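Local atomic coordinates of CAIP (Helicobacter cinaedi, PDB entry 5LBH), a protein that probably takes up and stores iron as a Dps-like mini-ferritin and promotes macrophage differentiation into foam cells in atherosclerotic inflammation. Residues Ser16-Lys21 / Leu97-Tyr102; Val22-Trp27 / Thr85-Lys90. All blocks are in the same frame, centred on the assembly; numbering follows the deposited sequence.

Interaction 1 (Ser16-Lys21 / Leu97-Tyr102); sequences SVFYVK and LADYEY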
# COMPACT_ATOMS: atom_id res chain seq x y z
N SER A 16 10.14 14.33 29.79
CA SER A 16 8.97 15.21 29.68
C SER A 16 9.38 16.67 29.59
O SER A 16 8.73 17.44 28.88
CB SER A 16 7.97 14.98 30.83
OG SER A 16 8.44 15.45 32.07
N VAL A 17 10.45 17.06 30.28
CA VAL A 17 10.93 18.44 30.17
C VAL A 17 11.56 18.69 28.80
O VAL A 17 11.32 19.71 28.17
CB VAL A 17 11.88 18.77 31.33
CG1 VAL A 17 12.56 20.13 31.12
CG2 VAL A 17 11.11 18.72 32.66
N PHE A 18 12.37 17.74 28.33
CA PHE A 18 13.00 17.88 27.01
C PHE A 18 11.94 17.91 25.92
O PHE A 18 12.06 18.67 24.94
CB PHE A 18 13.97 16.72 26.78
CG PHE A 18 14.86 16.91 25.60
CD1 PHE A 18 14.80 16.04 24.52
CD2 PHE A 18 15.77 17.96 25.56
CE1 PHE A 18 15.64 16.22 23.41
CE2 PHE A 18 16.60 18.14 24.46
CZ PHE A 18 16.54 17.27 23.39
N TYR A 19 10.88 17.12 26.09
CA TYR A 19 9.78 17.11 25.14
C TYR A 19 9.24 18.52 24.90
O TYR A 19 9.04 18.94 23.75
CB TYR A 19 8.69 16.17 25.66
CG TYR A 19 7.43 16.10 24.85
CD1 TYR A 19 6.27 16.72 25.30
CD2 TYR A 19 7.37 15.38 23.65
CE1 TYR A 19 5.12 16.66 24.59
CE2 TYR A 19 6.20 15.32 22.92
CZ TYR A 19 5.08 15.96 23.39
OH TYR A 19 3.90 15.91 22.70
N VAL A 20 9.02 19.27 25.98
CA VAL A 20 8.48 20.62 25.83
C VAL A 20 9.55 21.59 25.33
O VAL A 20 9.27 22.44 24.49
CB VAL A 20 7.84 21.10 27.15
CG1 VAL A 20 7.51 22.57 27.08
CG2 VAL A 20 6.55 20.32 27.43
N LYS A 21 10.78 21.46 25.83
CA LYS A 21 11.85 22.32 25.34
C LYS A 21 12.01 22.21 23.82
O LYS A 21 12.24 23.21 23.13
CB LYS A 21 13.17 21.99 26.01
CG LYS A 21 14.28 22.89 25.54
CD LYS A 21 15.63 22.48 26.06
CE LYS A 21 15.83 22.76 27.52
NZ LYS A 21 17.26 22.42 27.92
N LEU A 97 22.75 18.91 21.43
CA LEU A 97 23.95 18.11 21.69
C LEU A 97 24.23 18.02 23.19
O LEU A 97 24.47 16.93 23.72
CB LEU A 97 25.16 18.69 20.95
CG LEU A 97 26.54 18.05 21.17
CD1 LEU A 97 26.55 16.58 20.73
CD2 LEU A 97 27.66 18.81 20.46
N ALA A 98 24.12 19.15 23.90
CA ALA A 98 24.40 19.13 25.34
C ALA A 98 23.44 18.21 26.08
O ALA A 98 23.85 17.40 26.91
CB ALA A 98 24.35 20.54 25.91
N ASP A 99 22.14 18.30 25.77
CA ASP A 99 21.18 17.43 26.44
C ASP A 99 21.35 15.97 26.04
O ASP A 99 21.11 15.08 26.87
CB ASP A 99 19.75 17.90 26.20
CG ASP A 99 19.38 19.12 27.05
OD1 ASP A 99 20.13 19.43 28.00
OD2 ASP A 99 18.34 19.74 26.80
N TYR A 100 21.75 15.70 24.80
CA TYR A 100 22.00 14.32 24.36
C TYR A 100 23.15 13.69 25.15
O TYR A 100 23.12 12.49 25.43
CB TYR A 100 22.32 14.27 22.87
CG TYR A 100 21.13 14.21 21.99
CD1 TYR A 100 19.85 14.35 22.50
CD2 TYR A 100 21.27 13.94 20.65
CE1 TYR A 100 18.75 14.26 21.69
CE2 TYR A 100 20.18 13.85 19.82
CZ TYR A 100 18.92 14.02 20.34
OH TYR A 100 17.83 13.94 19.51
N GLU A 101 24.19 14.47 25.45
CA GLU A 101 25.30 13.96 26.25
C GLU A 101 24.82 13.61 27.64
O GLU A 101 25.32 12.66 28.27
CB GLU A 101 26.39 15.02 26.38
CG GLU A 101 26.72 15.73 25.12
CD GLU A 101 27.97 15.24 24.50
OE1 GLU A 101 28.18 14.01 24.55
OE2 GLU A 101 28.72 16.08 23.94
N TYR A 102 23.86 14.38 28.15
CA TYR A 102 23.27 14.08 29.44
C TYR A 102 22.47 12.78 29.38
O TYR A 102 22.66 11.89 30.22
CB TYR A 102 22.40 15.25 29.87
CG TYR A 102 21.57 14.97 31.08
CD1 TYR A 102 20.20 14.74 30.95
CD2 TYR A 102 22.14 14.90 32.34
CE1 TYR A 102 19.42 14.48 32.06
CE2 TYR A 102 21.38 14.64 33.44
CZ TYR A 102 20.01 14.43 33.30
OH TYR A 102 19.24 14.17 34.42
O HOH W 1 19.31 21.70 29.93
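K21 and D99 form a salt bridge between two long helices of the ferritin-like four-helix bundle. Helix 4-28 and helix 89-116 run antiparallel here, with the axes of the two short segments at 166° and 12.4 Å apart. At that spacing the side chains have to bridge the gap. D99 reaches out from one helix, F18 and K21 from the other.

The lysine and the carboxylate approach from opposite directions. K21 NZ donates to D99 OD2 at 3.1 Å, and OD2 accepts with its syn lone pair. The K21 chain starts extended and bends only at chi3, which turns its amine toward the carboxylate.

The same oxygen lies at the edge of the F18 ring, near its plane, with OD2 3.3 Å from F18 CE2. Ring and carboxylate planes are 75° apart. D99 CB lies off the ring plane, 3.6 Å from F18 CE2. OD2 faces a charged amine and an aromatic edge together.

F18 has CG anti to the backbone N (chi1 -168°), which carries its ring across toward helix 89-116. Its CE1 touches Y100 CE1 at 4.1 Å, and the two side chains cross at about a right angle. I44 and F48 of helix 34-61 contact both F18 and Y100, so the aromatic part of the contact belongs to the bundle core. The salt bridge is less enclosed, since K21 and D99 are both partly exposed.

Water 1 closes a second path between the charges: it donates to D99 OD1 at 3.1 Å and accepts a weak bond from K21 NZ.

Interaction 2 (Val22-Trp27 / Thr85-Lys90); sequences VHNFHW and TSFCSK. With FE (Fe (III) ion), chain V.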
# COMPACT_ATOMS: atom_id res chain seq x y z
N VAL A 22 11.90 20.99 23.28
CA VAL A 22 12.09 20.82 21.85
C VAL A 22 10.91 21.40 21.05
O VAL A 22 11.11 21.91 19.95
CB VAL A 22 12.35 19.33 21.54
CG1 VAL A 22 12.41 19.06 20.04
CG2 VAL A 22 13.63 18.88 22.22
N HIS A 23 9.68 21.39 21.60
CA HIS A 23 8.59 22.12 20.94
C HIS A 23 8.94 23.60 20.81
O HIS A 23 8.66 24.24 19.79
CB HIS A 23 7.29 21.94 21.72
CG HIS A 23 6.52 20.70 21.38
ND1 HIS A 23 6.78 19.48 21.98
CD2 HIS A 23 5.47 20.49 20.55
CE1 HIS A 23 5.94 18.57 21.51
NE2 HIS A 23 5.13 19.16 20.64
N ASN A 24 9.58 24.16 21.83
CA ASN A 24 10.01 25.55 21.79
C ASN A 24 11.05 25.78 20.69
O ASN A 24 10.92 26.73 19.90
CB ASN A 24 10.52 25.92 23.19
CG ASN A 24 11.05 27.31 23.29
OD1 ASN A 24 10.85 28.14 22.41
ND2 ASN A 24 11.70 27.61 24.41
N PHE A 25 12.06 24.91 20.58
CA PHE A 25 12.97 25.00 19.44
C PHE A 25 12.22 24.87 18.11
O PHE A 25 12.51 25.58 17.14
CB PHE A 25 14.04 23.90 19.52
CG PHE A 25 14.94 24.01 20.72
CD1 PHE A 25 15.14 25.23 21.34
CD2 PHE A 25 15.57 22.89 21.22
CE1 PHE A 25 15.97 25.32 22.45
CE2 PHE A 25 16.41 22.97 22.32
CZ PHE A 25 16.61 24.20 22.94
N HIS A 26 11.26 23.96 18.07
CA HIS A 26 10.48 23.69 16.87
C HIS A 26 9.69 24.92 16.42
O HIS A 26 9.58 25.20 15.22
CB HIS A 26 9.57 22.50 17.15
CG HIS A 26 8.61 22.18 16.06
ND1 HIS A 26 9.01 21.65 14.84
CD2 HIS A 26 7.26 22.25 16.01
CE1 HIS A 26 7.94 21.44 14.09
NE2 HIS A 26 6.87 21.79 14.78
N TRP A 27 9.14 25.68 17.37
CA TRP A 27 8.29 26.82 17.06
C TRP A 27 9.08 28.10 16.76
O TRP A 27 8.62 28.94 15.98
CB TRP A 27 7.35 27.11 18.23
CG TRP A 27 6.39 26.03 18.58
CD1 TRP A 27 5.76 25.18 17.71
CD2 TRP A 27 5.91 25.71 19.89
NE1 TRP A 27 4.93 24.33 18.41
CE2 TRP A 27 5.00 24.63 19.74
CE3 TRP A 27 6.17 26.21 21.17
CZ2 TRP A 27 4.35 24.05 20.83
CZ3 TRP A 27 5.53 25.64 22.25
CH2 TRP A 27 4.63 24.56 22.08
N THR A 85 12.72 32.63 23.55
CA THR A 85 11.63 32.40 22.60
C THR A 85 12.06 32.66 21.16
O THR A 85 11.22 33.00 20.32
CB THR A 85 10.40 33.27 22.92
OG1 THR A 85 10.57 34.60 22.41
CG2 THR A 85 10.06 33.30 24.40
N SER A 86 13.35 32.54 20.87
CA SER A 86 13.83 32.79 19.52
C SER A 86 15.20 32.15 19.40
O SER A 86 16.03 32.32 20.30
CB SER A 86 13.86 34.30 19.25
OG SER A 86 14.14 34.61 17.90
N PHE A 87 15.43 31.36 18.35
CA PHE A 87 16.70 30.65 18.22
C PHE A 87 17.15 30.62 16.77
O PHE A 87 16.34 30.49 15.86
CB PHE A 87 16.60 29.21 18.75
CG PHE A 87 15.97 29.11 20.11
CD1 PHE A 87 14.60 28.94 20.23
CD2 PHE A 87 16.75 29.20 21.26
CE1 PHE A 87 14.01 28.86 21.48
CE2 PHE A 87 16.18 29.11 22.50
CZ PHE A 87 14.81 28.94 22.62
N CYS A 88 18.45 30.78 16.57
CA CYS A 88 19.04 30.38 15.31
C CYS A 88 19.36 28.89 15.35
O CYS A 88 19.40 28.26 16.41
CB CYS A 88 20.26 31.25 14.99
SG CYS A 88 21.72 30.92 15.94
N SER A 89 19.56 28.32 14.17
CA SER A 89 19.69 26.87 14.04
C SER A 89 20.98 26.35 14.67
O SER A 89 21.01 25.21 15.13
CB SER A 89 19.63 26.49 12.57
OG SER A 89 18.50 25.67 12.34
N LYS A 90 22.04 27.16 14.70
CA LYS A 90 23.26 26.69 15.34
C LYS A 90 23.12 26.64 16.86
O LYS A 90 23.68 25.75 17.51
CB LYS A 90 24.45 27.56 14.94
CG LYS A 90 25.80 26.91 15.17
CD LYS A 90 26.78 27.85 15.85
CE LYS A 90 26.13 28.53 17.06
NZ LYS A 90 27.06 29.32 17.93
FE FE V . 4.50 21.85 14.35
O HOH W 2 4.02 21.70 11.82
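F25 points its edge at one face of the F87 ring, a T-shaped pair with planes at 86° and centroids 5.0 Å apart. F25 CD1 stands 3.7 Å above the F87 plane, over the ring centre. CE1 is the other F25 atom in the contact, 3.8 Å from F87 CE2. The edge of the F87 ring has another neighbour. N24 OD1 lies in its plane, 3.4 Å from F87 CE1, with the amide tilted 67° from the ring. F87 thus meets consecutive residues of helix 4-28 in two ways, F25 over a face and N24 at the rim.

The amide of N24 is held at both ends. OD1 is hydrogen-bonded to N28 ND2, and ND2 to K84 O. These bonds fix its rotation and place the oxygen at the F87 edge. The backbone of F87 is also bonded, to N28 and K30, in the short parallel pairing of strands 29-30 and 87-88. I92 of helix 89-116 packs on both phenylalanines.

H26 follows F25 in the helix but points away from 85-90. Its CG is anti to the backbone N (chi1 175°), and its NE2 binds the iron ion at 2.4 Å. Water 2 is a further ligand at 2.6 Å, and D53 and E57 of a second subunit complete the site. Such an iron site shared between subunits is consistent with the ferroxidase centre of Dps proteins. H26 ND1 is hydrogen-bonded to T41 OG1, a second-shell contact that helps to orient the imidazole.

The contact with 85-90 therefore rests on ring packing and on N24 at the F87 rim. The iron draws its protein ligands from two subunits, so the site probably needs their assembled interface.

Overall arrangement
From the N terminus, helix 4-28 supplies both first segments, 16-21 and then directly 22-27. The chain continues through helix 34-61 and the long connection carrying helix 70-76. At 85-90 it returns to the end of helix 4-28, and interaction 2 closes the inner loop. It then enters helix 89-116, and at 97-102 interaction 1 closes the outer loop. The contacts are nested, with centres about 13 Å apart. Interaction 1 joins helices 4-28 and 89-116 near the middle of the chain. Interaction 2 joins the end of helix 4-28 to strand 87-88, which leads into helix 89-116. Both also touch the second subunit.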